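Multicopper oxidase (Pseudomonas thermotolerans, PDB 6VOW) probably couples the one-electron oxidation of laccase-type substrates to the reduction of dioxygen at its copper centres. Local coordinates at residues L213-V218 with P275-E280; A368-G373 with A451-A456; E379-A384 with N420-V425. All coordinates share one frame; numbering follows the deposited sequence.

In the fold
Contact 1 lies far from the other two: its centre is about 48 Å from that of contact 2, on the opposite side of the chain's centre, and about 41 Å from that of contact 3. Contacts 2 and 3 belong to the two sheets of the copper-bearing C-terminal region; their centres are about 20 Å apart and their nearest atoms about 8 Å. The chain runs from 368-373 almost directly into the strand of 379-384, and contact 3 is completed before 451-456 returns to finish contact 2. The side chain of Asn-382 in contact 3 is about 7 Å from a bound copper, and that of Ala-452 in contact 2 about 11 Å from the Cu-O-Cu linkage.

Contact 1: residues L213-V218 with P275-E280; sequences LPAGQV and PEAGRE
Backbone torsions bring Ala-215 against Ala-277. At phi -61° and psi 146°, Ala-215 takes the first corner of a type II turn from Pro-214 to Gln-217, and Gly-216 takes the second with phi 79°, where a side chain would press on the preceding carbonyl oxygen. Across the contact the same turn type runs from Glu-276 to Arg-279, again with an alanine and then a glycine at its corners.

The Ala-215 methyl does most of the touching. Its CB reaches the CB of Ala-277 at 4.1 Å, and the backbone comes closer still: Ala-215 CB is 3.5 Å from Ala-277 N and equally near Pro-275 O. One methyl thus sits against the peptide entering the opposing turn and the first peptide within it. Ala-215 CA adds a CH···O contact of 3.5 Å to Pro-275 O, an oxygen that accepts a hydrogen bond from Ser-295 OG. Gly-216 N, 3.7 Å from Pro-275 O, is not bonded to it, although Gly-216 and Gln-217 are tied by backbone bonds to Val-274, just ahead of Pro-275. Within its own turn, Gln-217 N donates to Pro-214 O at 3.2 Å.

The meeting is small and at the surface. Each segment carries the chain between two facing sheets: 213-218 leads from strand 210-214 into strand 218-225, while the loop 275-280 passes back from strand 267-273 to strand 280-285. Two neighbouring turns joining the layers of a beta sandwich fit the middle cupredoxin-like domain of a three-domain laccase.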
ATOM      1  N   LEU A 213     -16.639   9.289  15.367  1.00 44.96           N
ATOM      2  CA  LEU A 213     -15.446   9.432  16.179  1.00 51.13           C
ATOM      3  C   LEU A 213     -15.796  10.239  17.467  1.00 59.66           C
ATOM      4  O   LEU A 213     -16.626  11.157  17.392  1.00 53.39           O
ATOM      5  CB  LEU A 213     -14.377  10.196  15.386  1.00 49.61           C
ATOM      6  CG  LEU A 213     -13.799   9.599  14.137  1.00 46.45           C
ATOM      7  CD1 LEU A 213     -12.922  10.607  13.484  1.00 44.53           C
ATOM      8  CD2 LEU A 213     -12.974   8.359  14.486  1.00 63.05           C
ATOM      9  N   PRO A 214     -15.140   9.933  18.626  1.00 62.34           N
ATOM     10  CA  PRO A 214     -15.422  10.645  19.890  1.00 56.68           C
ATOM     11  C   PRO A 214     -14.851  12.065  19.998  1.00 55.09           C
ATOM     12  O   PRO A 214     -13.643  12.271  19.743  1.00 46.90           O
ATOM     13  CB  PRO A 214     -14.787   9.750  20.951  1.00 60.34           C
ATOM     14  CG  PRO A 214     -13.759   8.962  20.261  1.00 63.90           C
ATOM     15  CD  PRO A 214     -14.177   8.832  18.821  1.00 60.33           C
ATOM     16  N   ALA A 215     -15.710  13.014  20.395  1.00 48.97           N
ATOM     17  CA  ALA A 215     -15.339  14.442  20.422  1.00 52.38           C
ATOM     18  C   ALA A 215     -14.192  14.751  21.345  1.00 47.08           C
ATOM     19  O   ALA A 215     -14.025  14.146  22.343  1.00 57.51           O
ATOM     20  CB  ALA A 215     -16.508  15.310  20.818  1.00 63.53           C
ATOM     21  N   GLY A 216     -13.390  15.712  20.976  1.00 49.43           N
ATOM     22  CA  GLY A 216     -12.333  16.120  21.777  1.00 45.27           C
ATOM     23  C   GLY A 216     -11.167  15.174  21.656  1.00 55.98           C
ATOM     24  O   GLY A 216     -10.047  15.591  21.936  1.00 63.78           O
ATOM     25  N   GLN A 217     -11.363  13.940  21.193  1.00 48.05           N
ATOM     26  CA  GLN A 217     -10.277  12.939  21.339  1.00 56.54           C
ATOM     27  C   GLN A 217      -9.265  13.044  20.166  1.00 50.22           C
ATOM     28  O   GLN A 217      -9.619  13.573  19.098  1.00 64.55           O
ATOM     29  CB  GLN A 217     -10.932  11.562  21.472  1.00 61.96           C
ATOM     30  CG  GLN A 217     -10.256  10.591  22.431  1.00 76.14           C
ATOM     31  CD  GLN A 217     -10.757  10.632  23.821  1.00 76.56           C
ATOM     32  OE1 GLN A 217     -11.103   9.594  24.421  1.00 76.15           O
ATOM     33  NE2 GLN A 217     -10.803  11.818  24.365  1.00 54.85           N
ATOM     34  N   VAL A 218      -8.008  12.613  20.324  1.00 50.74           N
ATOM     35  CA  VAL A 218      -7.123  12.442  19.150  1.00 44.29           C
ATOM     36  C   VAL A 218      -7.221  11.004  18.593  1.00 48.52           C
ATOM     37  O   VAL A 218      -7.069  10.033  19.290  1.00 47.84           O
ATOM     38  CB  VAL A 218      -5.658  12.836  19.458  1.00 49.28           C
ATOM     39  CG1 VAL A 218      -4.698  12.440  18.362  1.00 50.61           C
ATOM     40  CG2 VAL A 218      -5.538  14.341  19.644  1.00 57.26           C
ATOM     41  N   PRO A 275     -13.315  17.405  16.436  1.00 62.59           N
ATOM     42  CA  PRO A 275     -13.854  18.605  16.966  1.00 54.12           C
ATOM     43  C   PRO A 275     -14.978  18.276  17.902  1.00 58.52           C
ATOM     44  O   PRO A 275     -15.301  17.133  18.109  1.00 57.75           O
ATOM     45  CB  PRO A 275     -14.343  19.360  15.721  1.00 56.28           C
ATOM     46  CG  PRO A 275     -14.426  18.363  14.631  1.00 57.32           C
ATOM     47  CD  PRO A 275     -13.927  17.064  15.147  1.00 62.57           C
ATOM     48  N   GLU A 276     -15.497  19.315  18.519  1.00 64.04           N
ATOM     49  CA  GLU A 276     -16.603  19.212  19.438  1.00 56.93           C
ATOM     50  C   GLU A 276     -17.750  18.479  18.806  1.00 62.63           C
ATOM     51  O   GLU A 276     -17.863  18.471  17.594  1.00 51.97           O
ATOM     52  CB  GLU A 276     -17.021  20.607  19.906  1.00 69.37           C
ATOM     53  CG  GLU A 276     -17.272  21.681  18.842  1.00 76.70           C
ATOM     54  CD  GLU A 276     -17.841  22.956  19.456  1.00 83.66           C
ATOM     55  OE1 GLU A 276     -17.181  24.036  19.376  1.00 88.60           O
ATOM     56  OE2 GLU A 276     -18.952  22.871  20.036  1.00 88.02           O
ATOM     57  N   ALA A 277     -18.563  17.832  19.640  1.00 56.48           N
ATOM     58  CA  ALA A 277     -19.671  16.952  19.231  1.00 56.81           C
ATOM     59  C   ALA A 277     -20.666  17.527  18.226  1.00 63.53           C
ATOM     60  O   ALA A 277     -20.845  18.757  18.140  1.00 94.59           O
ATOM     61  CB  ALA A 277     -20.444  16.514  20.462  1.00 64.32           C
ATOM     62  N   GLY A 278     -21.319  16.631  17.482  1.00 53.92           N
ATOM     63  CA  GLY A 278     -22.154  17.015  16.363  1.00 55.40           C
ATOM     64  C   GLY A 278     -21.451  17.650  15.166  1.00 48.95           C
ATOM     65  O   GLY A 278     -22.093  17.783  14.140  1.00 55.30           O
ATOM     66  N   ARG A 279     -20.183  18.052  15.245  1.00 51.76           N
ATOM     67  CA  ARG A 279     -19.433  18.517  14.039  1.00 52.33           C
ATOM     68  C   ARG A 279     -19.170  17.343  13.123  1.00 57.26           C
ATOM     69  O   ARG A 279     -19.145  16.173  13.535  1.00 49.40           O
ATOM     70  CB  ARG A 279     -18.079  19.170  14.380  1.00 54.19           C
ATOM     71  CG  ARG A 279     -18.157  20.442  15.208  1.00 60.60           C
ATOM     72  CD  ARG A 279     -18.719  21.635  14.480  1.00 59.96           C
ATOM     73  NE  ARG A 279     -18.495  22.868  15.266  1.00 67.44           N
ATOM     74  CZ  ARG A 279     -17.492  23.757  15.114  1.00 66.76           C
ATOM     75  NH1 ARG A 279     -16.523  23.647  14.185  1.00 67.52           N
ATOM     76  NH2 ARG A 279     -17.455  24.809  15.922  1.00 74.42           N
ATOM     77  N   GLU A 280     -18.986  17.676  11.857  1.00 61.36           N
ATOM     78  CA  GLU A 280     -18.927  16.685  10.802  1.00 58.29           C
ATOM     79  C   GLU A 280     -17.890  17.282   9.907  1.00 62.51           C
ATOM     80  O   GLU A 280     -17.956  18.474   9.561  1.00 62.89           O
ATOM     81  CB  GLU A 280     -20.288  16.594  10.158  1.00 56.65           C
ATOM     82  CG  GLU A 280     -20.365  15.742   8.947  1.00 65.50           C
ATOM     83  CD  GLU A 280     -21.420  16.190   7.916  1.00 82.96           C
ATOM     84  OE1 GLU A 280     -21.068  16.479   6.706  1.00 78.84           O
ATOM     85  OE2 GLU A 280     -22.616  16.234   8.312  1.00 85.98           O
TER

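Contact 2: residues A368-G373 with A451-A456; sequences ATLKKG and AAIEVA
A parallel strand pair at the edge of a cupredoxin-like sheet joins Ala-368, Thr-369 and Leu-370 to Ile-453, Glu-454 and Val-455. Glu-454 bonds the residues on either side of its partner Thr-369: its N donates to Ala-368 O at 2.7 Å, and its O accepts from Leu-370 N at 2.6 Å. The pairing runs on to the C-terminus, where Ala-456 N donates to Leu-370 O and Lys-372 N to Ala-456 O. Val-455 C and Ala-456 N are 1.9 Å apart in the model, too long for a peptide bond, so these last two bonds are less certain.

On the buried face, CG2 of Ile-453, anti to its backbone N, is turned to the Leu-370 isobutyl group, and Leu-370 CD1 meets it at 3.6 Å. On the other face Thr-369 and Glu-454 run side by side, pointing the same way, with Thr-369 OG1 4.1 Å from Glu-454 CB. Beyond the end of strand 368-370, Lys-372 CA lies 4.0 Å from Val-455 CG1.

Strand 368-370 is outermost in its sheet; strand 433-439 flanks 450-455 on the other side. From the facing sheet, Phe-378 of strand 375-382 packs on both Leu-370 and Ile-453, and Leu-325 of strand 323-329 covers Ala-368 and Leu-370.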
ATOM      1  N   ALA A 368      19.212  -5.295 -11.665  1.00 70.02           N
ATOM      2  CA  ALA A 368      20.430  -5.123 -10.853  1.00 61.22           C
ATOM      3  C   ALA A 368      20.609  -6.198  -9.787  1.00 75.63           C
ATOM      4  O   ALA A 368      19.638  -6.874  -9.346  1.00 72.83           O
ATOM      5  CB  ALA A 368      20.454  -3.750 -10.194  1.00 60.92           C
ATOM      6  N   THR A 369      21.867  -6.283  -9.345  1.00 74.53           N
ATOM      7  CA  THR A 369      22.358  -7.296  -8.428  1.00 64.88           C
ATOM      8  C   THR A 369      23.136  -6.591  -7.302  1.00 69.71           C
ATOM      9  O   THR A 369      24.257  -6.111  -7.515  1.00 73.52           O
ATOM     10  CB  THR A 369      23.201  -8.325  -9.210  1.00 61.86           C
ATOM     11  OG1 THR A 369      22.383  -8.858 -10.245  1.00 64.97           O
ATOM     12  CG2 THR A 369      23.651  -9.483  -8.347  1.00 65.69           C
ATOM     13  N   LEU A 370      22.495  -6.478  -6.125  1.00 55.54           N
ATOM     14  CA  LEU A 370      23.047  -5.802  -4.961  1.00 57.42           C
ATOM     15  C   LEU A 370      23.745  -6.796  -4.054  1.00 54.84           C
ATOM     16  O   LEU A 370      23.326  -7.938  -3.928  1.00 53.72           O
ATOM     17  CB  LEU A 370      21.935  -5.114  -4.148  1.00 55.69           C
ATOM     18  CG  LEU A 370      21.029  -4.155  -4.902  1.00 54.62           C
ATOM     19  CD1 LEU A 370      20.011  -3.608  -3.964  1.00 49.51           C
ATOM     20  CD2 LEU A 370      21.779  -3.009  -5.606  1.00 57.40           C
ATOM     21  N   LYS A 371      24.810  -6.341  -3.420  1.00 50.18           N
ATOM     22  CA  LYS A 371      25.508  -7.131  -2.411  1.00 62.25           C
ATOM     23  C   LYS A 371      24.781  -7.041  -1.064  1.00 62.35           C
ATOM     24  O   LYS A 371      24.408  -5.957  -0.646  1.00 60.61           O
ATOM     25  CB  LYS A 371      26.956  -6.643  -2.305  1.00 70.85           C
ATOM     26  CG  LYS A 371      27.781  -7.037  -3.528  1.00 82.38           C
ATOM     27  CD  LYS A 371      29.090  -6.259  -3.676  1.00 95.04           C
ATOM     28  CE  LYS A 371      29.569  -6.217  -5.133  1.00 99.66           C
ATOM     29  NZ  LYS A 371      31.064  -6.144  -5.233  1.00 92.34           N
ATOM     30  N   LYS A 372      24.607  -8.181  -0.393  1.00 57.45           N
ATOM     31  CA  LYS A 372      23.907  -8.244   0.878  1.00 55.85           C
ATOM     32  C   LYS A 372      24.641  -7.398   1.891  1.00 57.14           C
ATOM     33  O   LYS A 372      25.862  -7.489   2.007  1.00 57.01           O
ATOM     34  CB  LYS A 372      23.723  -9.700   1.361  1.00 66.88           C
ATOM     35  CG  LYS A 372      22.831  -9.901   2.607  1.00 67.35           C
ATOM     36  CD  LYS A 372      22.816 -11.359   3.116  1.00 75.73           C
ATOM     37  CE  LYS A 372      22.667 -11.508   4.637  1.00 85.46           C
ATOM     38  NZ  LYS A 372      21.267 -11.700   5.145  1.00 70.79           N
ATOM     39  N   GLY A 373      23.913  -6.503   2.557  1.00 51.57           N
ATOM     40  CA  GLY A 373      24.538  -5.569   3.502  1.00 51.48           C
ATOM     41  C   GLY A 373      25.117  -4.353   2.822  1.00 40.08           C
ATOM     42  O   GLY A 373      25.586  -3.466   3.473  1.00 48.31           O
ATOM     43  N   ALA A 451      10.681  -4.469 -12.617  1.00 56.48           N
ATOM     44  CA  ALA A 451      11.925  -5.129 -12.752  1.00 49.79           C
ATOM     45  C   ALA A 451      12.180  -5.913 -11.489  1.00 51.44           C
ATOM     46  O   ALA A 451      11.390  -5.909 -10.542  1.00 52.41           O
ATOM     47  CB  ALA A 451      12.982  -4.106 -12.982  1.00 55.05           C
ATOM     48  N   ALA A 452      13.265  -6.642 -11.507  1.00 53.91           N
ATOM     49  CA  ALA A 452      13.660  -7.439 -10.391  1.00 51.50           C
ATOM     50  C   ALA A 452      15.090  -7.026 -10.000  1.00 53.85           C
ATOM     51  O   ALA A 452      15.959  -6.803 -10.862  1.00 55.70           O
ATOM     52  CB  ALA A 452      13.573  -8.909 -10.762  1.00 51.61           C
ATOM     53  N   ILE A 453      15.294  -6.854  -8.693  1.00 56.73           N
ATOM     54  CA  ILE A 453      16.601  -6.501  -8.121  1.00 48.85           C
ATOM     55  C   ILE A 453      17.007  -7.670  -7.256  1.00 56.56           C
ATOM     56  O   ILE A 453      16.315  -7.977  -6.260  1.00 66.21           O
ATOM     57  CB  ILE A 453      16.517  -5.244  -7.270  1.00 56.48           C
ATOM     58  CG1 ILE A 453      16.242  -4.034  -8.180  1.00 51.09           C
ATOM     59  CG2 ILE A 453      17.795  -5.087  -6.441  1.00 56.57           C
ATOM     60  CD1 ILE A 453      15.681  -2.873  -7.448  1.00 62.89           C
ATOM     61  N   GLU A 454      18.108  -8.323  -7.638  1.00 50.74           N
ATOM     62  CA  GLU A 454      18.651  -9.458  -6.879  1.00 54.19           C
ATOM     63  C   GLU A 454      19.544  -8.917  -5.742  1.00 56.10           C
ATOM     64  O   GLU A 454      20.456  -8.096  -6.008  1.00 47.71           O
ATOM     65  CB  GLU A 454      19.443 -10.408  -7.790  1.00 55.83           C
ATOM     66  CG  GLU A 454      19.912 -11.665  -7.056  1.00 70.36           C
ATOM     67  CD  GLU A 454      20.613 -12.684  -7.912  1.00 70.20           C
ATOM     68  OE1 GLU A 454      20.235 -12.840  -9.086  1.00 68.96           O
ATOM     69  OE2 GLU A 454      21.516 -13.360  -7.384  1.00 93.19           O
ATOM     70  N   VAL A 455      19.204  -9.295  -4.506  1.00 40.33           N
ATOM     71  CA  VAL A 455      20.048  -9.158  -3.310  1.00 49.41           C
ATOM     72  C   VAL A 455      20.630 -10.546  -3.073  1.00 50.50           C
ATOM     73  O   VAL A 455      20.026 -11.403  -2.443  1.00 55.26           O
ATOM     74  CB  VAL A 455      19.286  -8.728  -2.029  1.00 52.04           C
ATOM     75  CG1 VAL A 455      20.270  -8.439  -0.865  1.00 53.94           C
ATOM     76  CG2 VAL A 455      18.524  -7.466  -2.261  1.00 61.87           C
ATOM     77  N   ALA A 456      22.542 -10.509  -3.022  1.00 48.62           N
ATOM     78  CA  ALA A 456      23.259 -11.723  -2.650  1.00 51.52           C
ATOM     79  C   ALA A 456      24.691 -11.462  -2.248  1.00 58.18           C
ATOM     80  O   ALA A 456      24.930 -10.574  -1.450  1.00 64.70           O
ATOM     81  CB  ALA A 456      23.186 -12.773  -3.749  1.00 64.32           C
TER

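Contact 3: residues E379-A384 with N420-V425; sequences ELRNLA and NETARV
Glu-379 lies across Thr-422, the two side chains crossing at a slant on the outer face of an antiparallel strand pair. From CB the chain turns to place CG anti to the backbone N (chi1 -166°), where it meets Thr-422 CG2 at 3.5 Å and Arg-424 CG at 4.1 Å. CD follows, 3.7 Å from Thr-422 CG2. At the tip the oxygens part: OE1 takes a weak hydrogen bond from Ser-326 and a long ion pair, 4.0 Å, from Arg-381 NE, while OE2 stays 3.9 Å from Thr-422 CG2. With an alanine here, the Thr-422 methyl is likely to lose most of its cover on that side and the Arg-381 guanidinium a nearby negative charge.

Arg-381 flanks the threonine on its other branch, with CG 3.7 Å from Thr-422 OG1. Beneath, Leu-380 and Ala-423 form a hydrogen-bonded pair, each N donating to the other's O, and Asn-382 N gives a bond of 2.8 Å to Glu-421 O. On the inner face Leu-380 CD1 packs on Val-425 CG2 at 4.0 Å. Asn-382 ND2 bonds the carbonyls of Gly-418, just ahead of 420-425, and Tyr-386.

Charged groups pack through aliphatic stems outside, while inner hydrocarbon (Leu-380, Ala-423, Val-425) covers only part and gives way toward the strand ends to two buried polar groups, the Asn-382 amide and the Glu-421 carboxylate, the latter satisfied by Gly-418 N and Tyr-415 OH.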
ATOM      1  N   GLU A 379      18.693   6.488  -7.840  1.00 57.51           N
ATOM      2  CA  GLU A 379      18.172   7.649  -8.496  1.00 56.12           C
ATOM      3  C   GLU A 379      16.983   7.182  -9.295  1.00 54.84           C
ATOM      4  O   GLU A 379      17.103   6.328 -10.180  1.00 62.51           O
ATOM      5  CB  GLU A 379      19.182   8.296  -9.434  1.00 62.70           C
ATOM      6  CG  GLU A 379      18.730   9.714  -9.845  1.00 81.35           C
ATOM      7  CD  GLU A 379      19.611  10.375 -10.907  1.00 98.76           C
ATOM      8  OE1 GLU A 379      19.558   9.915 -12.086  1.00 93.82           O
ATOM      9  OE2 GLU A 379      20.326  11.374 -10.583  1.00112.75           O
ATOM     10  N   LEU A 380      15.833   7.733  -8.996  1.00 55.98           N
ATOM     11  CA  LEU A 380      14.592   7.350  -9.666  1.00 50.01           C
ATOM     12  C   LEU A 380      14.246   8.472 -10.621  1.00 53.27           C
ATOM     13  O   LEU A 380      13.938   9.532 -10.150  1.00 52.51           O
ATOM     14  CB  LEU A 380      13.481   7.196  -8.619  1.00 50.10           C
ATOM     15  CG  LEU A 380      13.758   6.224  -7.477  1.00 46.98           C
ATOM     16  CD1 LEU A 380      12.527   6.120  -6.635  1.00 44.62           C
ATOM     17  CD2 LEU A 380      14.040   4.862  -8.016  1.00 49.85           C
ATOM     18  N   ARG A 381      14.368   8.246 -11.944  1.00 59.63           N
ATOM     19  CA  ARG A 381      14.113   9.258 -13.018  1.00 53.46           C
ATOM     20  C   ARG A 381      12.798   8.921 -13.763  1.00 49.37           C
ATOM     21  O   ARG A 381      12.718   7.919 -14.465  1.00 50.34           O
ATOM     22  CB  ARG A 381      15.263   9.316 -14.079  1.00 52.36           C
ATOM     23  CG  ARG A 381      16.648   9.501 -13.468  1.00 65.10           C
ATOM     24  CD  ARG A 381      17.751   9.193 -14.464  1.00 72.01           C
ATOM     25  NE  ARG A 381      17.674  10.138 -15.570  1.00 72.71           N
ATOM     26  CZ  ARG A 381      18.132   9.923 -16.787  1.00 72.65           C
ATOM     27  NH1 ARG A 381      18.755   8.788 -17.106  1.00 80.86           N
ATOM     28  NH2 ARG A 381      17.969  10.865 -17.700  1.00 76.55           N
ATOM     29  N   ASN A 382      11.767   9.747 -13.608  1.00 53.78           N
ATOM     30  CA  ASN A 382      10.510   9.562 -14.376  1.00 53.23           C
ATOM     31  C   ASN A 382      10.729  10.387 -15.637  1.00 69.07           C
ATOM     32  O   ASN A 382      10.706  11.642 -15.606  1.00 67.10           O
ATOM     33  CB  ASN A 382       9.337  10.075 -13.566  1.00 54.00           C
ATOM     34  CG  ASN A 382       7.952   9.686 -14.122  1.00 52.05           C
ATOM     35  OD1 ASN A 382       7.814   9.056 -15.154  1.00 55.45           O
ATOM     36  ND2 ASN A 382       6.903  10.099 -13.404  1.00 49.00           N
ATOM     37  N   LEU A 383      10.982   9.684 -16.743  1.00 76.87           N
ATOM     38  CA  LEU A 383      11.084  10.307 -18.059  1.00 72.35           C
ATOM     39  C   LEU A 383       9.723  10.331 -18.755  1.00 81.09           C
ATOM     40  O   LEU A 383       9.595   9.913 -19.915  1.00 98.42           O
ATOM     41  CB  LEU A 383      12.108   9.574 -18.912  1.00 69.02           C
ATOM     42  CG  LEU A 383      13.462   9.289 -18.259  1.00 72.47           C
ATOM     43  CD1 LEU A 383      14.352   8.607 -19.296  1.00 74.08           C
ATOM     44  CD2 LEU A 383      14.118  10.540 -17.700  1.00 71.04           C
ATOM     45  N   ALA A 384       8.709  10.835 -18.046  1.00 65.72           N
ATOM     46  CA  ALA A 384       7.367  10.993 -18.609  1.00 52.44           C
ATOM     47  C   ALA A 384       6.526  12.017 -17.847  1.00 63.61           C
ATOM     48  O   ALA A 384       6.915  12.532 -16.777  1.00 72.10           O
ATOM     49  CB  ALA A 384       6.637   9.668 -18.709  1.00 48.17           C
ATOM     50  N   ASN A 420       7.974  13.881 -14.747  1.00 66.72           N
ATOM     51  CA  ASN A 420       9.342  14.345 -14.967  1.00 63.91           C
ATOM     52  C   ASN A 420      10.155  14.526 -13.709  1.00 64.36           C
ATOM     53  O   ASN A 420      11.044  15.335 -13.677  1.00 65.63           O
ATOM     54  CB  ASN A 420       9.333  15.652 -15.744  1.00 66.01           C
ATOM     55  CG  ASN A 420       9.195  15.458 -17.235  1.00 79.93           C
ATOM     56  OD1 ASN A 420       9.052  14.333 -17.762  1.00 79.80           O
ATOM     57  ND2 ASN A 420       9.197  16.588 -17.942  1.00 85.50           N
ATOM     58  N   GLU A 421       9.858  13.792 -12.657  1.00 65.82           N
ATOM     59  CA  GLU A 421      10.594  13.991 -11.429  1.00 58.14           C
ATOM     60  C   GLU A 421      11.865  13.100 -11.414  1.00 60.05           C
ATOM     61  O   GLU A 421      11.846  11.933 -11.836  1.00 55.99           O
ATOM     62  CB  GLU A 421       9.683  13.716 -10.230  1.00 67.63           C
ATOM     63  CG  GLU A 421      10.377  13.795  -8.884  1.00 58.04           C
ATOM     64  CD  GLU A 421       9.477  13.539  -7.675  1.00 65.72           C
ATOM     65  OE1 GLU A 421       8.218  13.257  -7.768  1.00 54.12           O
ATOM     66  OE2 GLU A 421      10.087  13.645  -6.577  1.00 71.25           O
ATOM     67  N   THR A 422      12.977  13.647 -10.911  1.00 62.06           N
ATOM     68  CA  THR A 422      14.127  12.793 -10.529  1.00 66.06           C
ATOM     69  C   THR A 422      14.290  12.796  -9.012  1.00 68.16           C
ATOM     70  O   THR A 422      14.732  13.806  -8.457  1.00 61.39           O
ATOM     71  CB  THR A 422      15.461  13.214 -11.147  1.00 62.36           C
ATOM     72  OG1 THR A 422      15.447  12.930 -12.556  1.00 64.21           O
ATOM     73  CG2 THR A 422      16.628  12.452 -10.486  1.00 62.29           C
ATOM     74  N   ALA A 423      13.975  11.657  -8.371  1.00 65.94           N
ATOM     75  CA  ALA A 423      14.151  11.478  -6.909  1.00 63.22           C
ATOM     76  C   ALA A 423      15.310  10.493  -6.517  1.00 61.74           C
ATOM     77  O   ALA A 423      15.680   9.526  -7.231  1.00 54.75           O
ATOM     78  CB  ALA A 423      12.820  11.114  -6.259  1.00 59.70           C
ATOM     79  N   ARG A 424      15.935  10.798  -5.395  1.00 43.19           N
ATOM     80  CA  ARG A 424      17.023   9.996  -4.920  1.00 46.94           C
ATOM     81  C   ARG A 424      16.551   9.333  -3.634  1.00 45.70           C
ATOM     82  O   ARG A 424      15.894   9.938  -2.776  1.00 43.81           O
ATOM     83  CB  ARG A 424      18.246  10.873  -4.739  1.00 53.70           C
ATOM     84  CG  ARG A 424      18.846  11.287  -6.069  1.00 62.20           C
ATOM     85  CD  ARG A 424      19.889  12.364  -5.947  1.00 69.73           C
ATOM     86  NE  ARG A 424      21.080  11.889  -5.258  1.00 74.82           N
ATOM     87  CZ  ARG A 424      21.421  12.185  -4.002  1.00 73.58           C
ATOM     88  NH1 ARG A 424      20.658  12.960  -3.228  1.00 81.54           N
ATOM     89  NH2 ARG A 424      22.560  11.699  -3.505  1.00 63.87           N
ATOM     90  N   VAL A 425      16.857   8.057  -3.568  1.00 50.71           N
ATOM     91  CA  VAL A 425      16.296   7.142  -2.617  1.00 49.75           C
ATOM     92  C   VAL A 425      17.467   6.221  -2.203  1.00 51.10           C
ATOM     93  O   VAL A 425      18.293   5.852  -3.040  1.00 50.54           O
ATOM     94  CB  VAL A 425      15.119   6.425  -3.338  1.00 56.57           C
ATOM     95  CG1 VAL A 425      15.066   4.950  -3.086  1.00 57.04           C
ATOM     96  CG2 VAL A 425      13.805   7.025  -2.950  1.00 50.36           C
TER